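PDB 2A6P: possible phosphoglycerate mutase GPM2 from Mycobacterium tuberculosis, which acts as a broad-specificity phosphatase of phosphorylated sugars and other monoesters, working in vivo as a fructose-1,6-bisphosphatase in gluconeogenesis, with negligible mutase activity. Local coordinates for residues Arg42-Leu47 / Met176-Ile181; Gly49-Glu54 / Leu196-His201; Leu112-Gly117 / His152-Arg157; Val159-Arg162 / Pro167-Glu170. All coordinates share one frame; numbering follows the deposited sequence.

Contact 1: Arg42-Leu47 / Met176-Ile181; sequences RTQAEL and MPTASI
Gln44 and Ala179 meet through their beta carbons, Gln44 CB lying 3.4 Å from Ala179 CB, and this pair illustrates how a helix can rest on the outside of a tight turn. From there the glutamine side chain runs on past the methyl group. Its CG stands beside the backbone N (chi1 -85°), and the chain is extended beyond CG, which carries the flat amide across to the preceding residue of the turn, Thr178. The two side chains cross obliquely, with Gln44 CD 3.6 Å from Thr178 OG1. The threonine holds OG1 between its backbone N and carbonyl carbon (chi1 61°), and this rotamer sets the hydroxyl beside the glutamine amide.

The supporting loop is a type II beta turn from Pro177 to Ser180, in which Ala179 takes the third position with a positive phi. The chain then runs into the strand of about residues 180-187, the antiparallel neighbour of strand 13-17 in the sheet of this histidine phosphatase fold. Backbone bonding between Ala179 and His18, the inferred phosphohistidine residue, sets the turn at the active site, and the Thr178 side chain is about 5 Å from a bound sulfate.

Within the turn, Pro177 O accepts a bond from Ser180 OG, the donor tilted 21° from the carbonyl plane, and a weak one from the backbone N of Ser180. Across the contact a water links two backbone carbonyls that cannot bond each other, donating to Gln44 O at 3.2 Å and to Ala179 O at 3.1 Å. Gln44 and Ala179 both also pack on His201.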
loop_
_atom_site.group_PDB
_atom_site.type_symbol
_atom_site.label_atom_id
_atom_site.label_comp_id
_atom_site.label_asym_id
_atom_site.label_seq_id
_atom_site.Cartn_x
_atom_site.Cartn_y
_atom_site.Cartn_z
ATOM N N ARG A 42 3.872 -23.384 3.741
ATOM C CA ARG A 42 5.025 -23.463 4.624
ATOM C C ARG A 42 6.198 -22.739 4.008
ATOM O O ARG A 42 6.947 -22.053 4.704
ATOM C CB ARG A 42 5.429 -24.916 4.872
ATOM C CG ARG A 42 4.311 -25.804 5.386
ATOM C CD ARG A 42 4.874 -26.978 6.178
ATOM N NE ARG A 42 4.558 -26.858 7.601
ATOM C CZ ARG A 42 5.382 -27.209 8.586
ATOM N NH1 ARG A 42 6.584 -27.700 8.303
ATOM N NH2 ARG A 42 5.008 -27.077 9.854
ATOM N N THR A 43 6.366 -22.902 2.700
ATOM C CA THR A 43 7.466 -22.259 1.989
ATOM C C THR A 43 7.291 -20.740 2.000
ATOM O O THR A 43 8.254 -20.000 2.201
ATOM C CB THR A 43 7.547 -22.750 0.528
ATOM O OG1 THR A 43 7.619 -24.183 0.509
ATOM C CG2 THR A 43 8.789 -22.180 -0.162
ATOM N N GLN A 44 6.057 -20.286 1.779
ATOM C CA GLN A 44 5.737 -18.857 1.790
ATOM C C GLN A 44 6.162 -18.262 3.127
ATOM O O GLN A 44 6.860 -17.244 3.174
ATOM C CB GLN A 44 4.235 -18.641 1.598
ATOM C CG GLN A 44 3.780 -18.623 0.146
ATOM C CD GLN A 44 2.273 -18.493 0.005
ATOM O OE1 GLN A 44 1.759 -18.160 -1.068
ATOM N NE2 GLN A 44 1.557 -18.764 1.085
ATOM N N ALA A 45 5.733 -18.910 4.206
ATOM C CA ALA A 45 6.060 -18.472 5.554
ATOM C C ALA A 45 7.572 -18.394 5.740
ATOM O O ALA A 45 8.094 -17.433 6.308
ATOM C CB ALA A 45 5.464 -19.434 6.563
ATOM N N GLU A 46 8.266 -19.425 5.270
ATOM C CA GLU A 46 9.717 -19.482 5.386
ATOM C C GLU A 46 10.369 -18.293 4.673
ATOM O O GLU A 46 11.285 -17.671 5.214
ATOM C CB GLU A 46 10.231 -20.815 4.816
ATOM C CG GLU A 46 9.926 -22.031 5.701
ATOM C CD GLU A 46 10.229 -23.370 5.019
ATOM O OE1 GLU A 46 11.304 -23.500 4.394
ATOM O OE2 GLU A 46 9.396 -24.302 5.114
ATOM N N LEU A 47 9.892 -17.971 3.473
ATOM C CA LEU A 47 10.434 -16.851 2.707
ATOM C C LEU A 47 10.120 -15.496 3.355
ATOM O O LEU A 47 10.934 -14.574 3.324
ATOM C CB LEU A 47 9.896 -16.890 1.271
ATOM C CG LEU A 47 10.392 -18.089 0.449
ATOM C CD1 LEU A 47 9.659 -18.164 -0.884
ATOM C CD2 LEU A 47 11.893 -17.967 0.235
ATOM N N MET A 176 -4.118 -7.838 0.446
ATOM C CA MET A 176 -3.335 -8.469 1.500
ATOM C C MET A 176 -3.277 -9.944 1.150
ATOM O O MET A 176 -4.020 -10.746 1.715
ATOM C CB MET A 176 -4.020 -8.304 2.863
ATOM C CG MET A 176 -3.139 -8.614 4.090
ATOM S SD MET A 176 -1.991 -7.255 4.596
ATOM C CE MET A 176 -0.702 -8.197 5.411
ATOM N N PRO A 177 -2.409 -10.322 0.190
ATOM C CA PRO A 177 -2.297 -11.736 -0.204
ATOM C C PRO A 177 -1.606 -12.593 0.852
ATOM O O PRO A 177 -1.023 -12.067 1.807
ATOM C CB PRO A 177 -1.533 -11.678 -1.538
ATOM C CG PRO A 177 -0.704 -10.421 -1.413
ATOM C CD PRO A 177 -1.640 -9.443 -0.715
ATOM N N THR A 178 -1.686 -13.913 0.686
ATOM C CA THR A 178 -1.088 -14.843 1.642
ATOM C C THR A 178 0.413 -14.652 1.746
ATOM O O THR A 178 1.110 -14.541 0.744
ATOM C CB THR A 178 -1.356 -16.305 1.253
ATOM O OG1 THR A 178 -0.786 -16.565 -0.032
ATOM C CG2 THR A 178 -2.849 -16.584 1.211
ATOM N N ALA A 179 0.905 -14.631 2.977
ATOM C CA ALA A 179 2.328 -14.453 3.249
ATOM C C ALA A 179 2.843 -13.090 2.815
ATOM O O ALA A 179 4.031 -12.940 2.533
ATOM C CB ALA A 179 3.142 -15.559 2.569
ATOM N N SER A 180 1.959 -12.097 2.759
ATOM C CA SER A 180 2.368 -10.747 2.378
ATOM C C SER A 180 2.531 -9.853 3.617
ATOM O O SER A 180 1.933 -10.103 4.673
ATOM C CB SER A 180 1.346 -10.131 1.422
ATOM O OG SER A 180 0.124 -9.854 2.079
ATOM N N ILE A 181 3.338 -8.810 3.469
ATOM C CA ILE A 181 3.628 -7.869 4.543
ATOM C C ILE A 181 3.174 -6.436 4.228
ATOM O O ILE A 181 3.360 -5.941 3.114
ATOM C CB ILE A 181 5.162 -7.847 4.843
ATOM C CG1 ILE A 181 5.636 -9.244 5.283
ATOM C CG2 ILE A 181 5.493 -6.787 5.898
ATOM C CD1 ILE A 181 7.151 -9.362 5.386
HETATM O O HOH W 1 6.392 -14.551 1.437
#

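Contact 2: Gly49-Glu54 / Leu196-His201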
loop_
_atom_site.group_PDB
_atom_site.type_symbol
_atom_site.label_atom_id
_atom_site.label_comp_id
_atom_site.label_asym_id
_atom_site.label_seq_id
_atom_site.Cartn_x
_atom_site.Cartn_y
_atom_site.Cartn_z
ATOM N N GLY A 49 9.851 -14.793 6.597
ATOM C CA GLY A 49 10.759 -14.578 7.712
ATOM C C GLY A 49 12.124 -14.171 7.197
ATOM O O GLY A 49 12.867 -13.443 7.852
ATOM N N GLN A 50 12.442 -14.656 6.005
ATOM C CA GLN A 50 13.699 -14.357 5.339
ATOM C C GLN A 50 13.663 -12.870 5.021
ATOM O O GLN A 50 14.635 -12.139 5.233
ATOM C CB GLN A 50 13.785 -15.161 4.039
ATOM C CG GLN A 50 15.187 -15.607 3.642
ATOM C CD GLN A 50 15.185 -16.558 2.444
ATOM O OE1 GLN A 50 14.926 -16.148 1.305
ATOM N NE2 GLN A 50 15.465 -17.834 2.701
ATOM N N LEU A 51 12.513 -12.437 4.514
ATOM C CA LEU A 51 12.281 -11.046 4.150
ATOM C C LEU A 51 12.239 -10.119 5.376
ATOM O O LEU A 51 12.735 -8.990 5.323
ATOM C CB LEU A 51 10.977 -10.956 3.360
ATOM C CG LEU A 51 10.498 -9.585 2.891
ATOM C CD1 LEU A 51 11.633 -8.822 2.239
ATOM C CD2 LEU A 51 9.338 -9.790 1.920
ATOM N N LEU A 52 11.648 -10.599 6.471
ATOM C CA LEU A 52 11.565 -9.811 7.696
ATOM C C LEU A 52 12.979 -9.578 8.217
ATOM O O LEU A 52 13.268 -8.572 8.867
ATOM C CB LEU A 52 10.746 -10.552 8.762
ATOM C CG LEU A 52 9.250 -10.302 9.043
ATOM C CD1 LEU A 52 8.690 -9.190 8.179
ATOM C CD2 LEU A 52 8.486 -11.593 8.829
ATOM N N GLY A 53 13.857 -10.527 7.912
ATOM C CA GLY A 53 15.235 -10.445 8.352
ATOM C C GLY A 53 15.972 -9.221 7.862
ATOM O O GLY A 53 16.786 -8.663 8.590
ATOM N N GLU A 54 15.697 -8.785 6.641
ATOM C CA GLU A 54 16.389 -7.616 6.124
ATOM C C GLU A 54 15.602 -6.321 6.284
ATOM O O GLU A 54 15.888 -5.323 5.617
ATOM C CB GLU A 54 16.776 -7.835 4.659
ATOM C CG GLU A 54 15.635 -8.198 3.737
ATOM C CD GLU A 54 16.128 -8.698 2.391
ATOM O OE1 GLU A 54 16.855 -9.714 2.373
ATOM O OE2 GLU A 54 15.793 -8.078 1.355
ATOM N N LEU A 196 2.840 -2.128 1.257
ATOM C CA LEU A 196 1.701 -3.027 1.097
ATOM C C LEU A 196 2.001 -4.074 0.030
ATOM O O LEU A 196 2.700 -3.804 -0.948
ATOM C CB LEU A 196 0.436 -2.252 0.694
ATOM C CG LEU A 196 -0.856 -3.091 0.635
ATOM C CD1 LEU A 196 -1.201 -3.594 2.029
ATOM C CD2 LEU A 196 -2.012 -2.272 0.075
ATOM N N GLY A 197 1.482 -5.275 0.231
ATOM C CA GLY A 197 1.687 -6.325 -0.742
ATOM C C GLY A 197 3.127 -6.766 -0.921
ATOM O O GLY A 197 3.498 -7.268 -1.997
ATOM N N LEU A 198 3.944 -6.581 0.114
ATOM C CA LEU A 198 5.344 -6.991 0.054
ATOM C C LEU A 198 5.352 -8.519 0.111
ATOM O O LEU A 198 4.755 -9.118 1.010
ATOM C CB LEU A 198 6.120 -6.439 1.254
ATOM C CG LEU A 198 7.589 -6.051 1.089
ATOM C CD1 LEU A 198 8.245 -6.086 2.459
ATOM C CD2 LEU A 198 8.306 -6.998 0.144
ATOM N N THR A 199 6.036 -9.140 -0.841
ATOM C CA THR A 199 6.111 -10.594 -0.935
ATOM C C THR A 199 7.545 -11.086 -1.123
ATOM O O THR A 199 8.305 -10.540 -1.933
ATOM C CB THR A 199 5.239 -11.099 -2.126
ATOM O OG1 THR A 199 3.890 -11.306 -1.680
ATOM C CG2 THR A 199 5.792 -12.380 -2.711
ATOM N N GLY A 200 7.904 -12.127 -0.376
ATOM C CA GLY A 200 9.239 -12.690 -0.485
ATOM C C GLY A 200 9.252 -13.978 -1.296
ATOM O O GLY A 200 10.289 -14.630 -1.404
ATOM N N HIS A 201 8.105 -14.336 -1.876
ATOM C CA HIS A 201 7.978 -15.564 -2.665
ATOM C C HIS A 201 7.543 -15.342 -4.113
ATOM O O HIS A 201 8.102 -16.029 -5.000
ATOM C CB HIS A 201 6.989 -16.526 -1.996
ATOM C CG HIS A 201 5.631 -15.939 -1.769
ATOM N ND1 HIS A 201 5.348 -15.105 -0.709
ATOM C CD2 HIS A 201 4.479 -16.061 -2.472
ATOM C CE1 HIS A 201 4.080 -14.739 -0.767
ATOM N NE2 HIS A 201 3.530 -15.307 -1.827
#
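Apolar packing dominates where Leu51 reaches from helix 39-53 toward Leu198, the two leucines meeting tip to tip. Leu51 CD2 approaches Leu198 CD2 to 3.5 Å, tighter than usual for two carbons, and stands 3.9 Å from Leu198 CD1, touching both branches of its partner. The helical leucine carries CG anti to its own backbone N (chi1 179°), an orientation that projects CD2 off the helix and toward the strand end.

A second kind of contact is methyl against backbone. The same CD2 lies 3.8 Å from Thr199 C and 3.6 Å from Gly200 N, so one methyl group packs against the Leu198 side chain and the Thr199-Gly200 peptide. Gly200, lacking a side chain, lets it come this close.

Polar bonding acts along the sheet instead: Leu198 is backbone-bonded to Ile181 of strand 180-187, and Ile181 also packs on Leu51 and Leu52. At Gly197 the chain turns a corner, and Leu196, just before it, pairs through its backbone with the second subunit of the homodimer.

Helix 39-53 belongs to the crossover between parallel strands 13-17 and 61-64, and its packing against the end of strand 190-199 is an instance of the helix-on-sheet layering of the alpha/beta histidine phosphatase fold.

Contact 3: Leu112-Gly117 / His152-Arg157; sequences LVWTHG and HGHFSR
The start of helix 153-163, directly after His152, probably the transition-state stabiliser, meets the short, weakly bonded helix at about 113-116 through Val113 and Trp114, which pack against His154 and Arg157. Val113 CG1 makes a CH-pi contact over one face of the His154 imidazole, 3.9 Å from its centroid and close to the ring normal. It gets there because CG1 lies between its backbone N and carbonyl carbon (chi1 62°). The same methyl group sits over a face of the Trp114 indole, off toward the rim.

Trp114 and His154 meet obliquely, with the six-membered ring of the indole and the imidazole 5.4 Å apart at their centroids and their planes at 77°. The outer corner of the indole points at the helix: His154 O is 3.2 Å from Trp114 CH2, at the ring edge and near its plane.

His154 and Arg157 follow His152, which occupies the N-cap position. Ser156 N and Ser156 OG bond His152 O from opposite faces of its plane, OG at 2.6 Å. The backbone N-H groups of His154 and Phe155 bond the carboxylate of Glu90, probably the proton donor or acceptor, and those of Gly153 and His154 bond a glycerol.

Arg157, extended from CG to NE, runs across the tryptophan at about a right angle. Its CB is 3.5 Å from Trp114 CH2 and its CD 3.5 Å from Trp114 CZ2, while guanidinium and indole planes differ by 23°. The charged end turns to Glu187 of the second subunit in a salt bridge, and NH1 bonds Gly171 O.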
loop_
_atom_site.group_PDB
_atom_site.type_symbol
_atom_site.label_atom_id
_atom_site.label_comp_id
_atom_site.label_asym_id
_atom_site.label_seq_id
_atom_site.Cartn_x
_atom_site.Cartn_y
_atom_site.Cartn_z
ATOM N N LEU A 112 -20.022 -7.305 0.415
ATOM C CA LEU A 112 -18.606 -7.029 0.653
ATOM C C LEU A 112 -18.579 -7.147 2.164
ATOM O O LEU A 112 -19.444 -6.590 2.839
ATOM C CB LEU A 112 -18.195 -5.608 0.271
ATOM C CG LEU A 112 -17.830 -5.259 -1.173
ATOM C CD1 LEU A 112 -17.453 -3.781 -1.219
ATOM C CD2 LEU A 112 -16.672 -6.132 -1.688
ATOM N N VAL A 113 -17.619 -7.881 2.705
ATOM C CA VAL A 113 -17.575 -8.033 4.146
ATOM C C VAL A 113 -17.477 -6.661 4.805
ATOM O O VAL A 113 -18.039 -6.432 5.876
ATOM C CB VAL A 113 -16.382 -8.928 4.574
ATOM C CG1 VAL A 113 -15.059 -8.289 4.160
ATOM C CG2 VAL A 113 -16.432 -9.175 6.079
ATOM N N TRP A 114 -16.792 -5.746 4.126
ATOM C CA TRP A 114 -16.553 -4.385 4.612
ATOM C C TRP A 114 -17.774 -3.512 4.865
ATOM O O TRP A 114 -17.739 -2.616 5.717
ATOM C CB TRP A 114 -15.624 -3.652 3.641
ATOM C CG TRP A 114 -14.419 -4.443 3.381
ATOM C CD1 TRP A 114 -14.155 -5.209 2.280
ATOM C CD2 TRP A 114 -13.344 -4.659 4.297
ATOM N NE1 TRP A 114 -12.975 -5.898 2.462
ATOM C CE2 TRP A 114 -12.459 -5.579 3.693
ATOM C CE3 TRP A 114 -13.045 -4.164 5.576
ATOM C CZ2 TRP A 114 -11.291 -6.021 4.329
ATOM C CZ3 TRP A 114 -11.882 -4.602 6.207
ATOM C CH2 TRP A 114 -11.021 -5.524 5.582
ATOM N N THR A 115 -18.845 -3.764 4.119
ATOM C CA THR A 115 -20.064 -2.983 4.259
ATOM C C THR A 115 -21.230 -3.786 4.866
ATOM O O THR A 115 -22.092 -3.221 5.551
ATOM C CB THR A 115 -20.486 -2.432 2.889
ATOM O OG1 THR A 115 -20.590 -3.517 1.957
ATOM C CG2 THR A 115 -19.453 -1.436 2.376
ATOM N N HIS A 116 -21.249 -5.098 4.634
ATOM C CA HIS A 116 -22.339 -5.930 5.146
ATOM C C HIS A 116 -22.063 -6.698 6.434
ATOM O O HIS A 116 -22.920 -6.777 7.319
ATOM C CB HIS A 116 -22.775 -6.942 4.088
ATOM C CG HIS A 116 -23.168 -6.333 2.779
ATOM N ND1 HIS A 116 -24.149 -6.873 1.978
ATOM C CD2 HIS A 116 -22.703 -5.244 2.125
ATOM C CE1 HIS A 116 -24.276 -6.140 0.886
ATOM N NE2 HIS A 116 -23.409 -5.145 0.950
ATOM N N GLY A 117 -20.874 -7.277 6.543
ATOM C CA GLY A 117 -20.583 -8.062 7.725
ATOM C C GLY A 117 -21.059 -9.483 7.447
ATOM O O GLY A 117 -21.400 -9.816 6.303
ATOM N N HIS A 152 -4.592 -12.295 9.795
ATOM C CA HIS A 152 -5.300 -12.706 8.583
ATOM C C HIS A 152 -5.593 -11.592 7.566
ATOM O O HIS A 152 -5.397 -10.409 7.847
ATOM C CB HIS A 152 -6.605 -13.412 8.967
ATOM C CG HIS A 152 -6.407 -14.567 9.898
ATOM N ND1 HIS A 152 -6.171 -14.401 11.247
ATOM C CD2 HIS A 152 -6.377 -15.902 9.673
ATOM C CE1 HIS A 152 -6.009 -15.584 11.813
ATOM N NE2 HIS A 152 -6.128 -16.511 10.880
ATOM N N GLY A 153 -6.078 -11.995 6.391
ATOM C CA GLY A 153 -6.356 -11.062 5.312
ATOM C C GLY A 153 -7.237 -9.882 5.642
ATOM O O GLY A 153 -6.787 -8.722 5.606
ATOM N N HIS A 154 -8.496 -10.164 5.966
ATOM C CA HIS A 154 -9.430 -9.096 6.280
ATOM C C HIS A 154 -9.078 -8.335 7.547
ATOM O O HIS A 154 -9.081 -7.102 7.533
ATOM C CB HIS A 154 -10.861 -9.646 6.326
ATOM C CG HIS A 154 -11.385 -10.057 4.980
ATOM N ND1 HIS A 154 -12.422 -10.952 4.818
ATOM C CD2 HIS A 154 -11.012 -9.690 3.731
ATOM C CE1 HIS A 154 -12.660 -11.120 3.530
ATOM N NE2 HIS A 154 -11.818 -10.365 2.850
ATOM N N PHE A 155 -8.741 -9.032 8.629
ATOM C CA PHE A 155 -8.404 -8.307 9.849
ATOM C C PHE A 155 -7.166 -7.420 9.687
ATOM O O PHE A 155 -7.151 -6.294 10.162
ATOM C CB PHE A 155 -8.205 -9.239 11.048
ATOM C CG PHE A 155 -8.080 -8.490 12.358
ATOM C CD1 PHE A 155 -9.163 -7.776 12.867
ATOM C CD2 PHE A 155 -6.855 -8.413 13.030
ATOM C CE1 PHE A 155 -9.024 -6.987 14.029
ATOM C CE2 PHE A 155 -6.711 -7.625 14.192
ATOM C CZ PHE A 155 -7.793 -6.915 14.687
ATOM N N SER A 156 -6.127 -7.925 9.024
ATOM C CA SER A 156 -4.924 -7.118 8.802
ATOM C C SER A 156 -5.317 -5.838 8.056
ATOM O O SER A 156 -4.845 -4.751 8.372
ATOM C CB SER A 156 -3.888 -7.897 7.987
ATOM O OG SER A 156 -3.349 -8.984 8.726
ATOM N N ARG A 157 -6.174 -5.976 7.052
ATOM C CA ARG A 157 -6.638 -4.829 6.288
ATOM C C ARG A 157 -7.428 -3.895 7.185
ATOM O O ARG A 157 -7.415 -2.678 6.991
ATOM C CB ARG A 157 -7.574 -5.253 5.173
ATOM C CG ARG A 157 -6.995 -6.063 4.051
ATOM C CD ARG A 157 -8.075 -6.047 2.991
ATOM N NE ARG A 157 -8.055 -7.202 2.127
ATOM C CZ ARG A 157 -8.876 -7.353 1.098
ATOM N NH1 ARG A 157 -9.766 -6.406 0.823
ATOM N NH2 ARG A 157 -8.811 -8.455 0.368
#

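Contact 4: Val159-Arg162 / Pro167-Glu170; sequences VITR and PLAE
Arg162 presents the edge of its guanidinium to Pro167, whose CA lies near the plane of the group and 4.0 Å from Arg162 NH1. The side chain is bent at chi2 and chi3 (-55° and -62°), which brings this end over to the loop that follows its own helix. A second flat group is the carbonyl of Pro167: its oxygen is 3.2 Å from Thr161 CG2 and also accepts the backbone bond from Glu170 N at 2.9 Å.

Thr161 forms the middle of the contact. Its OG1 lies beside the backbone N (chi1 -60°), which leaves the methyl CG2 anti to that N and pointing into the 3-10 turn of residues 168-170, where it meets Glu170 CB at 3.9 Å and Leu168 CA at 4.0 Å. The threonine and glutamate side chains cross at about a right angle, and the carboxylate of Glu170 leads away from the helix. Leu168 CD2 adds a looser approach, 4.4 Å from Thr161 CB.

The segments are close in sequence, helix 153-163 ending and the chain folding back along it. Helix 124-141 closes the side beyond: Asp132 makes a salt bridge to Arg162 NE, and Leu168 packs on Val124 and Asn128. Glu170 also packs on Leu166 of the second subunit.

Chemically, Thr161 and Glu170 meet through carbon, CG2 against CB, whereas Arg162 touches Pro167 with NH1. Thr161 OG1 is committed to Arg157 O one turn back in the helix, and the arginine charge is paired with Asp132. Between these two segments the contact is therefore mainly van der Waals packing, with a weak hydrogen bond from Arg162 NH1 to Leu166 O as a polar tie to the connecting loop.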
loop_
_atom_site.group_PDB
_atom_site.type_symbol
_atom_site.label_atom_id
_atom_site.label_comp_id
_atom_site.label_asym_id
_atom_site.label_seq_id
_atom_site.Cartn_x
_atom_site.Cartn_y
_atom_site.Cartn_z
ATOM N N VAL A 159 -6.952 -3.489 10.405
ATOM C CA VAL A 159 -5.975 -2.757 11.202
ATOM C C VAL A 159 -5.353 -1.626 10.387
ATOM O O VAL A 159 -5.248 -0.500 10.860
ATOM C CB VAL A 159 -4.870 -3.680 11.712
ATOM C CG1 VAL A 159 -3.779 -2.860 12.406
ATOM C CG2 VAL A 159 -5.478 -4.701 12.682
ATOM N N ILE A 160 -4.961 -1.927 9.154
ATOM C CA ILE A 160 -4.362 -0.918 8.273
ATOM C C ILE A 160 -5.325 0.235 8.007
ATOM O O ILE A 160 -4.944 1.406 8.104
ATOM C CB ILE A 160 -3.946 -1.540 6.925
ATOM C CG1 ILE A 160 -2.799 -2.532 7.147
ATOM C CG2 ILE A 160 -3.554 -0.452 5.938
ATOM C CD1 ILE A 160 -2.447 -3.311 5.920
ATOM N N THR A 161 -6.569 -0.104 7.662
ATOM C CA THR A 161 -7.584 0.908 7.384
ATOM C C THR A 161 -7.767 1.837 8.577
ATOM O O THR A 161 -7.949 3.037 8.410
ATOM C CB THR A 161 -8.943 0.262 7.053
ATOM O OG1 THR A 161 -8.804 -0.575 5.899
ATOM C CG2 THR A 161 -9.985 1.323 6.763
ATOM N N ARG A 162 -7.716 1.273 9.780
ATOM C CA ARG A 162 -7.880 2.056 10.998
ATOM C C ARG A 162 -6.612 2.822 11.340
ATOM O O ARG A 162 -6.675 3.928 11.887
ATOM C CB ARG A 162 -8.290 1.144 12.157
ATOM C CG ARG A 162 -9.632 0.443 11.924
ATOM C CD ARG A 162 -10.726 1.462 11.629
ATOM N NE ARG A 162 -10.934 2.360 12.762
ATOM C CZ ARG A 162 -11.626 3.491 12.703
ATOM N NH1 ARG A 162 -12.178 3.877 11.557
ATOM N NH2 ARG A 162 -11.776 4.230 13.793
ATOM N N PRO A 167 -12.866 4.952 7.511
ATOM C CA PRO A 167 -13.987 4.107 7.950
ATOM C C PRO A 167 -13.614 2.689 7.528
ATOM O O PRO A 167 -12.952 2.496 6.503
ATOM C CB PRO A 167 -15.176 4.645 7.155
ATOM C CG PRO A 167 -14.795 6.068 6.871
ATOM C CD PRO A 167 -13.319 5.969 6.546
ATOM N N LEU A 168 -14.032 1.698 8.302
ATOM C CA LEU A 168 -13.684 0.315 8.005
ATOM C C LEU A 168 -14.149 -0.105 6.622
ATOM O O LEU A 168 -13.610 -1.040 6.027
ATOM C CB LEU A 168 -14.281 -0.617 9.061
ATOM C CG LEU A 168 -13.360 -1.701 9.624
ATOM C CD1 LEU A 168 -14.198 -2.933 9.945
ATOM C CD2 LEU A 168 -12.283 -2.044 8.626
ATOM N N ALA A 169 -15.164 0.581 6.114
ATOM C CA ALA A 169 -15.686 0.277 4.785
ATOM C C ALA A 169 -14.586 0.297 3.732
ATOM O O ALA A 169 -14.697 -0.375 2.712
ATOM C CB ALA A 169 -16.769 1.284 4.408
ATOM N N GLU A 170 -13.532 1.073 3.991
ATOM C CA GLU A 170 -12.415 1.221 3.057
ATOM C C GLU A 170 -11.446 0.030 3.021
ATOM O O GLU A 170 -10.494 0.032 2.233
ATOM C CB GLU A 170 -11.620 2.505 3.368
ATOM C CG GLU A 170 -12.407 3.814 3.358
ATOM C CD GLU A 170 -13.171 4.057 2.063
ATOM O OE1 GLU A 170 -12.807 3.488 1.015
ATOM O OE2 GLU A 170 -14.135 4.844 2.086
#

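How the contacts relate
Two neighbourhoods emerge. Contacts 1 and 2, centres 8 Å apart, both use helix 39-53 and meet where Ile181 N probably bonds Leu198 O at 2.9 Å and where Leu47 CD1 packs on His201 CB at 3.3 Å. Contacts 3 and 4, centres 9 Å apart, share helix 153-163, and Trp114 CE3 touches Leu168 O at 3.2 Å. Contacts 1 and 3 both border the active site: contact 1 adjoins His18 and a sulfate, whereas contact 3 holds His152 and reaches Glu90. Met176 bridges them, its CB 3.9 Å from Arg157 CG, although the centres of contacts 1 and 3 are about 19 Å apart. Contacts 2, 3 and 4 all touch the second subunit.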